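Local coordinates for protein 1-deoxy-D-xylulose 5-phosphate reductoisomerase (Moraxella catarrhalis, PDB 4ZQG) that catalyses the NADPH-dependent rearrangement and reduction of 1-deoxy-D-xylulose 5-phosphate to 2-C-methyl-D-erythritol 4-phosphate in the MEP pathway and binds the inhibitor fosmidomycin, at residues S131-G136 and A338-N343; K200-A205 and D317-L322; I222-A227 and E348-E353. All coordinates share one frame; numbering follows the deposited sequence.

Interaction 1: residues S131-G136 and A338-N343; sequences SLVMAG and ALNTAN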
loop_
_atom_site.group_PDB
_atom_site.type_symbol
_atom_site.label_atom_id
_atom_site.label_comp_id
_atom_site.label_asym_id
_atom_site.label_seq_id
_atom_site.Cartn_x
_atom_site.Cartn_y
_atom_site.Cartn_z
ATOM N N SER A 131 -6.159 23.400 11.394
ATOM C CA SER A 131 -4.866 24.067 11.571
ATOM C C SER A 131 -4.036 24.271 10.294
ATOM O O SER A 131 -3.412 25.294 10.091
ATOM C CB SER A 131 -4.030 23.287 12.561
ATOM O OG SER A 131 -4.311 23.769 13.858
ATOM N N LEU A 132 -4.001 23.252 9.461
ATOM C CA LEU A 132 -3.267 23.297 8.223
ATOM C C LEU A 132 -4.045 24.029 7.110
ATOM O O LEU A 132 -3.433 24.767 6.338
ATOM C CB LEU A 132 -2.870 21.869 7.814
ATOM C CG LEU A 132 -1.378 21.512 7.893
ATOM C CD1 LEU A 132 -0.562 22.154 8.993
ATOM C CD2 LEU A 132 -1.267 20.024 8.031
ATOM N N VAL A 133 -5.364 23.872 7.042
ATOM C CA VAL A 133 -6.178 24.602 6.083
ATOM C C VAL A 133 -6.045 26.101 6.287
ATOM O O VAL A 133 -6.151 26.877 5.351
ATOM C CB VAL A 133 -7.665 24.268 6.234
ATOM C CG1 VAL A 133 -8.538 25.173 5.404
ATOM C CG2 VAL A 133 -7.952 22.832 5.870
ATOM N N MET A 134 -5.839 26.528 7.530
ATOM C CA MET A 134 -5.753 27.962 7.847
ATOM C C MET A 134 -4.365 28.537 7.981
ATOM O O MET A 134 -4.189 29.721 7.765
ATOM C CB MET A 134 -6.526 28.242 9.122
ATOM C CG MET A 134 -7.975 27.939 8.891
ATOM S SD MET A 134 -9.003 28.968 9.895
ATOM C CE MET A 134 -8.293 28.522 11.463
ATOM N N ALA A 135 -3.385 27.729 8.331
ATOM C CA ALA A 135 -2.075 28.256 8.601
ATOM C C ALA A 135 -1.003 27.293 8.153
ATOM O O ALA A 135 0.068 27.209 8.759
ATOM C CB ALA A 135 -1.949 28.547 10.081
ATOM N N GLY A 136 -1.294 26.591 7.071
ATOM C CA GLY A 136 -0.405 25.579 6.561
ATOM C C GLY A 136 1.011 26.089 6.380
ATOM O O GLY A 136 1.938 25.509 6.940
ATOM N N ALA A 338 -11.128 31.922 4.279
ATOM C CA ALA A 338 -12.482 32.229 3.879
ATOM C C ALA A 338 -13.239 30.923 3.837
ATOM O O ALA A 338 -14.300 30.836 4.393
ATOM C CB ALA A 338 -12.514 32.915 2.519
ATOM N N LEU A 339 -12.669 29.900 3.207
ATOM C CA LEU A 339 -13.366 28.626 3.021
ATOM C C LEU A 339 -13.714 27.942 4.335
ATOM O O LEU A 339 -14.861 27.586 4.566
ATOM C CB LEU A 339 -12.534 27.633 2.205
ATOM C CG LEU A 339 -13.171 26.248 1.981
ATOM C CD1 LEU A 339 -13.927 26.192 0.661
ATOM C CD2 LEU A 339 -12.127 25.149 2.048
ATOM N N ASN A 340 -12.697 27.724 5.148
ATOM C CA ASN A 340 -12.847 26.964 6.359
ATOM C C ASN A 340 -13.761 27.629 7.396
ATOM O O ASN A 340 -14.690 26.994 7.914
ATOM C CB ASN A 340 -11.512 26.737 7.018
ATOM C CG ASN A 340 -11.673 26.006 8.316
ATOM O OD1 ASN A 340 -12.320 24.947 8.350
ATOM N ND2 ASN A 340 -11.183 26.597 9.407
ATOM N N THR A 341 -13.490 28.911 7.652
ATOM C CA THR A 341 -14.323 29.723 8.523
ATOM C C THR A 341 -15.738 29.908 7.997
ATOM O O THR A 341 -16.683 29.698 8.735
ATOM C CB THR A 341 -13.707 31.097 8.792
ATOM O OG1 THR A 341 -12.404 30.917 9.352
ATOM C CG2 THR A 341 -14.548 31.856 9.757
ATOM N N ALA A 342 -15.932 30.295 6.754
ATOM C CA ALA A 342 -17.305 30.414 6.299
ATOM C C ALA A 342 -17.984 29.096 6.663
ATOM O O ALA A 342 -19.017 29.100 7.301
ATOM C CB ALA A 342 -17.390 30.694 4.812
ATOM N N ASN A 343 -17.336 27.971 6.347
ATOM C CA ASN A 343 -17.902 26.640 6.565
ATOM C C ASN A 343 -18.144 26.354 8.057
ATOM O O ASN A 343 -19.189 25.832 8.415
ATOM C CB ASN A 343 -16.970 25.581 5.935
ATOM C CG ASN A 343 -17.399 24.148 6.208
ATOM O OD1 ASN A 343 -18.339 23.611 5.567
ATOM N ND2 ASN A 343 -16.698 23.510 7.164
#
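A buried helix-helix contact, carried by Val-133 and Met-134 against Asn-340 and Thr-341, joins the Rossmann-type nucleotide-binding domain to the C-terminal helical domain. Helix 130-146 follows strand 123-126 of the parallel sheet. Helix 333-351 belongs to the C-terminal part of the chain. The short segment axes pass 9.5 Å apart, and the helices run roughly antiparallel but well off it, with 137° between their directions. The backbones come nearest at Val-133 and Asn-340, whose CA atoms are 7.1 Å apart.

The contact has an apolar and a polar half, and Asn-340 serves both. Its CB carries the apolar half, meeting Val-133 CG1 at 3.7 Å. CG1 of Val-133 lies anti to its backbone nitrogen (chi1 171°), which directs this methyl at the partner helix. The side chains of Asn-340 and Met-134 cross at about a right angle. Asn-340 ND2 is 3.3 Å from Met-134 SD and gives it a weak hydrogen bond. The bend at the end of the methionine chain (chi3 -56°) folds CE back, so that it is 4.0 Å from Asn-340 ND2. Met-134 SD also touches Thr-341 OG1 at 4.0 Å. That hydroxyl has its polar partner in Asp-395 of helix 387-409. Helix 230-243 packs beside the pair, with Leu-234 on Val-133 and Ile-237 on Leu-339.

A stronger partner of Asn-340 lies one turn along its own helix, where ND2 is hydrogen-bonded to the carboxylate of Glu-344. The buried amide nitrogen therefore faces two acceptors, a carboxylate, probably charged, and a thioether sulfur. Both call for the NH2 end of the amide at this place. Together they probably fix its rotation; the carboxylate is the stronger partner and the sulfur a weak one.

Interaction 2: residues K200-A205 and D317-L322; sequences KQMQNA and DKFACL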
loop_
_atom_site.group_PDB
_atom_site.type_symbol
_atom_site.label_atom_id
_atom_site.label_comp_id
_atom_site.label_asym_id
_atom_site.label_seq_id
_atom_site.Cartn_x
_atom_site.Cartn_y
_atom_site.Cartn_z
ATOM N N LYS A 200 -32.502 16.908 -3.917
ATOM C CA LYS A 200 -33.758 17.250 -3.273
ATOM C C LYS A 200 -33.790 16.707 -1.851
ATOM O O LYS A 200 -34.204 17.411 -0.930
ATOM C CB LYS A 200 -34.951 16.703 -4.091
ATOM C CG LYS A 200 -35.093 17.251 -5.527
ATOM C CD LYS A 200 -34.412 16.388 -6.593
ATOM N N GLN A 201 -33.353 15.466 -1.658
ATOM C CA GLN A 201 -33.411 14.847 -0.322
ATOM C C GLN A 201 -32.348 15.375 0.676
ATOM O O GLN A 201 -32.533 15.284 1.904
ATOM C CB GLN A 201 -33.357 13.315 -0.432
ATOM C CG GLN A 201 -33.752 12.573 0.843
ATOM C CD GLN A 201 -34.068 11.102 0.602
ATOM O OE1 GLN A 201 -33.865 10.572 -0.498
ATOM N NE2 GLN A 201 -34.574 10.433 1.641
ATOM N N MET A 202 -31.253 15.931 0.155
ATOM C CA MET A 202 -30.253 16.582 1.001
ATOM C C MET A 202 -30.811 17.909 1.518
ATOM O O MET A 202 -30.643 18.230 2.700
ATOM C CB MET A 202 -28.946 16.860 0.243
ATOM C CG MET A 202 -28.147 15.658 -0.232
ATOM S SD MET A 202 -26.767 16.234 -1.261
ATOM C CE MET A 202 -25.436 16.496 -0.094
ATOM N N GLN A 203 -31.440 18.682 0.621
ATOM C CA GLN A 203 -32.163 19.905 1.000
ATOM C C GLN A 203 -32.881 19.747 2.357
ATOM O O GLN A 203 -32.673 20.560 3.257
ATOM C CB GLN A 203 -33.167 20.324 -0.107
ATOM C CG GLN A 203 -32.621 21.320 -1.143
ATOM C CD GLN A 203 -33.223 21.180 -2.559
ATOM O OE1 GLN A 203 -34.324 20.667 -2.752
ATOM N NE2 GLN A 203 -32.478 21.642 -3.556
ATOM N N ASN A 204 -33.672 18.676 2.494
ATOM C CA ASN A 204 -34.567 18.483 3.642
ATOM C C ASN A 204 -33.953 17.674 4.762
ATOM O O ASN A 204 -34.660 17.204 5.641
ATOM C CB ASN A 204 -35.841 17.745 3.218
ATOM C CG ASN A 204 -36.554 18.401 2.056
ATOM O OD1 ASN A 204 -35.945 19.110 1.257
ATOM N ND2 ASN A 204 -37.855 18.141 1.939
ATOM N N ALA A 205 -32.648 17.472 4.713
ATOM C CA ALA A 205 -31.977 16.643 5.697
ATOM C C ALA A 205 -32.168 17.171 7.123
ATOM O O ALA A 205 -31.975 18.348 7.390
ATOM C CB ALA A 205 -30.490 16.549 5.371
ATOM N N ASP A 317 -21.408 18.666 -9.140
ATOM C CA ASP A 317 -22.614 19.486 -9.029
ATOM C C ASP A 317 -23.209 19.230 -7.664
ATOM O O ASP A 317 -23.469 20.171 -6.916
ATOM C CB ASP A 317 -23.618 19.190 -10.137
ATOM C CG ASP A 317 -23.054 19.497 -11.505
ATOM O OD1 ASP A 317 -23.543 18.931 -12.515
ATOM O OD2 ASP A 317 -22.087 20.293 -11.559
ATOM N N LYS A 318 -23.362 17.953 -7.324
ATOM C CA LYS A 318 -23.946 17.564 -6.059
ATOM C C LYS A 318 -23.040 17.897 -4.853
ATOM O O LYS A 318 -23.539 18.210 -3.799
ATOM C CB LYS A 318 -24.330 16.081 -6.096
ATOM C CG LYS A 318 -25.071 15.597 -4.861
ATOM C CD LYS A 318 -24.724 14.160 -4.501
ATOM C CE LYS A 318 -25.683 13.139 -5.120
ATOM N NZ LYS A 318 -26.496 12.494 -4.043
ATOM N N PHE A 319 -21.724 17.871 -4.994
ATOM C CA PHE A 319 -20.848 18.172 -3.853
ATOM C C PHE A 319 -19.990 19.414 -4.101
ATOM O O PHE A 319 -18.761 19.352 -4.119
ATOM C CB PHE A 319 -19.969 16.972 -3.533
ATOM C CG PHE A 319 -20.737 15.767 -3.098
ATOM C CD1 PHE A 319 -20.806 14.651 -3.897
ATOM C CD2 PHE A 319 -21.407 15.766 -1.900
ATOM C CE1 PHE A 319 -21.516 13.538 -3.498
ATOM C CE2 PHE A 319 -22.118 14.658 -1.487
ATOM C CZ PHE A 319 -22.171 13.541 -2.286
ATOM N N ALA A 320 -20.679 20.551 -4.247
ATOM C CA ALA A 320 -20.075 21.831 -4.577
ATOM C C ALA A 320 -18.964 22.224 -3.612
ATOM O O ALA A 320 -17.972 22.851 -4.004
ATOM C CB ALA A 320 -21.143 22.900 -4.595
ATOM N N CYS A 321 -19.134 21.845 -2.351
ATOM C CA CYS A 321 -18.126 22.082 -1.344
ATOM C C CYS A 321 -16.766 21.630 -1.815
ATOM O O CYS A 321 -15.761 22.274 -1.531
ATOM C CB CYS A 321 -18.512 21.387 -0.035
ATOM S SG CYS A 321 -19.618 22.416 0.966
ATOM N N LEU A 322 -16.729 20.522 -2.553
ATOM C CA LEU A 322 -15.462 20.006 -3.113
ATOM C C LEU A 322 -14.915 20.825 -4.307
ATOM O O LEU A 322 -13.723 21.126 -4.341
ATOM C CB LEU A 322 -15.632 18.539 -3.471
ATOM C CG LEU A 322 -14.372 17.786 -3.828
ATOM C CD1 LEU A 322 -13.219 18.001 -2.855
ATOM C CD2 LEU A 322 -14.769 16.329 -3.907
#
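Met-202 reaches from the short helix 199-203 to Lys-318 and Phe-319, in the turn that leads into helix 320-331. The contact links the catalytic part of the reductoisomerase to its C-terminal helical domain. It is small, burying 105 Å² over both sides, and the backbones stay well apart: the nearest CA atoms, those of Met-202 and Lys-318, are 9.5 Å from each other.

Met-202 spans the gap from its side, and Lys-318 and Phe-319 meet it. Its chain runs extended through chi2 (173°) and then turns at the sulfur (chi3 90°), which brings SD and CE to different partners. Met-202 SD lies 4.0 Å from Lys-318 CG, at the base of the lysine chain. Met-202 CE lies 4.0 Å from Phe-319 CE2, and the two side chains cross at about a right angle. Phe-319 is buried, and Met-229 packs on it too. On the 200-205 side, Phe-194 lies against Met-202 and Ala-205. The side chain of Phe-319 is about 8 Å from the bound fosmidomycin, so this ring lies near the inhibitor but does not touch it.

The outer side is looser. Lys-200, Gln-201 and Asn-204 are exposed, as is Asp-317, and none of them meets the other segment. The Lys-200 side chain is not modelled beyond CD, consistent with mobility.

Lys-318 stands between these two sides. Its aliphatic base packs inward, while its ammonium end is hydrogen-bonded to the backbone oxygens of Lys-197 and Leu-195 and more weakly to that of Phe-194. These bonds tie the 317-322 turn to the chain just ahead of helix 199-203. The lysine also packs on its own neighbour: Lys-318 CG sits over the centre of one face of the Phe-319 ring, 4.3 Å above its plane.

Interaction 3: residues I222-A227 and E348-E353; sequences ISIDSA and EAFLAE. With NAD (nicotinamide-adenine-dinucleotide), chain C; FOM (3-[formyl(hydroxy)amino]propylphosphonic acid), chain E.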
loop_
_atom_site.group_PDB
_atom_site.type_symbol
_atom_site.label_atom_id
_atom_site.label_comp_id
_atom_site.label_asym_id
_atom_site.label_seq_id
_atom_site.Cartn_x
_atom_site.Cartn_y
_atom_site.Cartn_z
ATOM N N ILE A 222 -16.844 17.394 11.737
ATOM C CA ILE A 222 -16.337 16.476 10.757
ATOM C C ILE A 222 -17.483 15.607 10.272
ATOM O O ILE A 222 -17.597 15.331 9.105
ATOM C CB ILE A 222 -15.109 15.664 11.274
ATOM C CG1 ILE A 222 -14.288 15.156 10.104
ATOM C CG2 ILE A 222 -15.501 14.480 12.120
ATOM C CD1 ILE A 222 -12.990 14.472 10.482
ATOM N N SER A 223 -18.395 15.235 11.129
ATOM C CA SER A 223 -19.513 14.470 10.663
ATOM C C SER A 223 -20.277 15.207 9.571
ATOM O O SER A 223 -20.555 14.634 8.538
ATOM C CB SER A 223 -20.422 14.024 11.842
ATOM O OG SER A 223 -19.800 12.939 12.546
ATOM N N ILE A 224 -20.607 16.472 9.785
ATOM C CA ILE A 224 -21.405 17.247 8.798
ATOM C C ILE A 224 -20.620 17.533 7.513
ATOM O O ILE A 224 -21.138 17.472 6.384
ATOM C CB ILE A 224 -21.881 18.579 9.409
ATOM C CG1 ILE A 224 -22.800 18.320 10.628
ATOM C CG2 ILE A 224 -22.621 19.421 8.374
ATOM C CD1 ILE A 224 -24.141 17.706 10.270
ATOM N N ASP A 225 -19.356 17.840 7.713
ATOM C CA ASP A 225 -18.439 18.021 6.641
ATOM C C ASP A 225 -18.334 16.795 5.704
ATOM O O ASP A 225 -18.071 16.922 4.484
ATOM C CB ASP A 225 -17.085 18.347 7.236
ATOM C CG ASP A 225 -16.984 19.781 7.702
ATOM O OD1 ASP A 225 -17.898 20.620 7.355
ATOM O OD2 ASP A 225 -15.950 20.049 8.397
ATOM N N SER A 226 -18.521 15.610 6.268
ATOM C CA SER A 226 -18.515 14.406 5.470
ATOM C C SER A 226 -19.797 14.320 4.636
ATOM O O SER A 226 -19.754 14.040 3.453
ATOM C CB SER A 226 -18.317 13.194 6.364
ATOM O OG SER A 226 -18.544 12.038 5.611
ATOM N N ALA A 227 -20.934 14.608 5.254
ATOM C CA ALA A 227 -22.207 14.695 4.523
ATOM C C ALA A 227 -22.182 15.612 3.270
ATOM O O ALA A 227 -22.775 15.274 2.272
ATOM C CB ALA A 227 -23.323 15.127 5.477
ATOM N N GLU A 348 -22.168 25.506 12.453
ATOM C CA GLU A 348 -22.784 25.934 13.719
ATOM C C GLU A 348 -24.239 26.245 13.376
ATOM O O GLU A 348 -25.146 25.916 14.137
ATOM C CB GLU A 348 -22.117 27.182 14.353
ATOM C CG GLU A 348 -20.636 27.056 14.717
ATOM N N ALA A 349 -24.444 26.842 12.210
ATOM C CA ALA A 349 -25.773 27.194 11.755
ATOM C C ALA A 349 -26.637 26.041 11.281
ATOM O O ALA A 349 -27.836 26.134 11.350
ATOM C CB ALA A 349 -25.695 28.271 10.672
ATOM N N PHE A 350 -26.059 24.975 10.743
ATOM C CA PHE A 350 -26.894 23.860 10.319
ATOM C C PHE A 350 -27.397 23.079 11.523
ATOM O O PHE A 350 -28.589 22.790 11.637
ATOM C CB PHE A 350 -26.141 22.913 9.386
ATOM C CG PHE A 350 -26.968 21.732 8.968
ATOM C CD1 PHE A 350 -27.991 21.895 8.059
ATOM C CD2 PHE A 350 -26.763 20.485 9.540
ATOM C CE1 PHE A 350 -28.773 20.826 7.699
ATOM C CE2 PHE A 350 -27.551 19.414 9.189
ATOM C CZ PHE A 350 -28.558 19.583 8.267
ATOM N N LEU A 351 -26.460 22.735 12.403
ATOM C CA LEU A 351 -26.743 22.042 13.669
ATOM C C LEU A 351 -27.690 22.816 14.639
ATOM O O LEU A 351 -28.466 22.212 15.394
ATOM C CB LEU A 351 -25.427 21.772 14.397
ATOM C CG LEU A 351 -24.367 20.929 13.699
ATOM C CD1 LEU A 351 -23.005 21.352 14.233
ATOM C CD2 LEU A 351 -24.614 19.442 13.928
ATOM N N ALA A 352 -27.608 24.146 14.613
ATOM C CA ALA A 352 -28.563 25.003 15.306
ATOM C C ALA A 352 -29.904 25.086 14.556
ATOM O O ALA A 352 -30.833 25.695 15.049
ATOM C CB ALA A 352 -27.970 26.390 15.497
ATOM N N GLU A 353 -30.001 24.489 13.369
ATOM C CA GLU A 353 -31.271 24.369 12.633
ATOM C C GLU A 353 -31.743 25.684 12.053
ATOM O O GLU A 353 -32.930 25.887 11.870
ATOM C CB GLU A 353 -32.372 23.711 13.497
ATOM C CG GLU A 353 -31.915 22.404 14.160
ATOM C CD GLU A 353 -33.043 21.581 14.776
ATOM O OE1 GLU A 353 -32.885 21.143 15.934
ATOM O OE2 GLU A 353 -34.080 21.360 14.114
HETATM P PA NAD C . -14.831 16.531 18.948
HETATM O O1A NAD C . -15.839 17.581 18.627
HETATM O O2A NAD C . -15.254 15.114 19.275
HETATM O O5B NAD C . -13.776 17.029 20.067
HETATM C C5B NAD C . -13.068 18.256 19.999
HETATM C C4B NAD C . -12.126 18.419 21.204
HETATM O O4B NAD C . -11.608 19.761 21.159
HETATM C C3B NAD C . -12.818 18.235 22.561
HETATM O O3B NAD C . -11.965 17.599 23.518
HETATM C C2B NAD C . -13.116 19.662 22.993
HETATM O O2B NAD C . -12.998 19.864 24.400
HETATM C C1B NAD C . -12.077 20.516 22.275
HETATM N N9A NAD C . -12.644 21.835 21.863
HETATM C C8A NAD C . -13.797 22.024 21.196
HETATM N N7A NAD C . -14.033 23.341 20.986
HETATM C C5A NAD C . -13.025 24.024 21.526
HETATM C C6A NAD C . -12.710 25.466 21.640
HETATM N N6A NAD C . -13.550 26.407 21.102
HETATM N N1A NAD C . -11.567 25.760 22.292
HETATM C C2A NAD C . -10.758 24.805 22.840
HETATM N N3A NAD C . -10.988 23.473 22.782
HETATM C C4A NAD C . -12.103 23.038 22.130
HETATM O O3 NAD C . -13.827 16.512 17.680
HETATM P PN NAD C . -13.223 15.259 16.864
HETATM O O1N NAD C . -14.371 14.742 16.024
HETATM O O2N NAD C . -12.405 14.428 17.823
HETATM O O5D NAD C . -12.232 16.107 15.925
HETATM C C5D NAD C . -10.948 16.538 16.380
HETATM C C4D NAD C . -10.088 16.975 15.192
HETATM O O4D NAD C . -9.541 15.855 14.491
HETATM C C3D NAD C . -10.919 17.754 14.188
HETATM O O3D NAD C . -10.077 18.763 13.641
HETATM C C2D NAD C . -11.332 16.723 13.161
HETATM O O2D NAD C . -11.641 17.336 11.900
HETATM C C1D NAD C . -10.115 15.791 13.168
HETATM N N1N NAD C . -10.465 14.408 12.810
HETATM C C2N NAD C . -11.328 13.685 13.566
HETATM C C3N NAD C . -11.686 12.371 13.200
HETATM C C7N NAD C . -12.621 11.524 14.026
HETATM O O7N NAD C . -12.673 10.321 13.838
HETATM N N7N NAD C . -13.376 12.082 14.972
HETATM C C4N NAD C . -11.132 11.828 12.052
HETATM C C5N NAD C . -10.249 12.586 11.324
HETATM C C6N NAD C . -9.922 13.876 11.703
HETATM O O2 FOM E . -12.164 12.074 7.877
HETATM N N1 FOM E . -12.422 10.772 8.254
HETATM C C1 FOM E . -11.489 9.981 8.596
HETATM O O1 FOM E . -10.324 10.344 8.580
HETATM C C2 FOM E . -13.824 10.377 8.160
HETATM C C3 FOM E . -14.028 10.558 6.655
HETATM C C4 FOM E . -15.472 10.427 6.260
HETATM P PA1 FOM E . -15.500 10.814 4.524
HETATM O OP1 FOM E . -14.672 9.669 3.785
HETATM O OP2 FOM E . -14.709 12.020 4.276
HETATM O OP3 FOM E . -16.985 10.970 3.878
#
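Ile-224 alone carries its side of the contact with Phe-350 and Leu-351, on a helix that also holds cofactor and inhibitor. Its branch CG1-CD1 is curled (chi1 -62°, chi2 -68°). CD1 is nearest Phe-350 and CG1 nearest Leu-351, though CD1 also lies close to Leu-351 CD2. Ile-224 CD1 meets the Phe-350 ring obliquely, 3.9 Å from CD2. Ile-224 CG1 lies 3.9 Å from Leu-351 CD2, and these two side chains run past each other in opposite directions. No polar bond joins the segments.

Other side chains of 222-227 line the active site. Ile-222 CD1 presses on the nicotinamide, 3.4 Å from NAD C6N, and Ser-226 OG donates a hydrogen bond to fosmidomycin OP3 at 2.6 Å. Ser-190, Asn-231 and Lys-232 are among the other residues that bind the inhibitor. The same helix thus turns Ile-224 to helix 333-351 and Ile-222 and Ser-226 to the ligands.

Just beyond Leu-351 the chain turns at Glu-353, whose positive phi (72°) and two bonds back into the last turn make a Schellman motif. Helix 220-228 here lies against the C-terminal end of helix 333-351. Helix 207-211 packs alongside both, with Ala-210 on Ile-224 and Phe-350, and Val-207 on Phe-350 and Leu-351.

Overall arrangement
From the N terminus, the chain opens interaction 1 at 131-136 on helix 130-146. It then opens interaction 2 at 200-205 and interaction 3 at 222-227. Interaction 2 closes first, at 317-322, and so nests within interaction 1, which closes at 338-343. Interaction 3 closes last, at 348-353, and crosses both. Interactions 1 and 3 share helix 333-351 and meet through a probable hydrogen bond from Asn-343 ND2 to Asp-225 OD1. Interactions 2 and 3 touch where Met-202 and Phe-319 pack on the Ala-227 carbonyl. Together the three contacts tie the Rossmann-type domain and the catalytic part to the C-terminal helices.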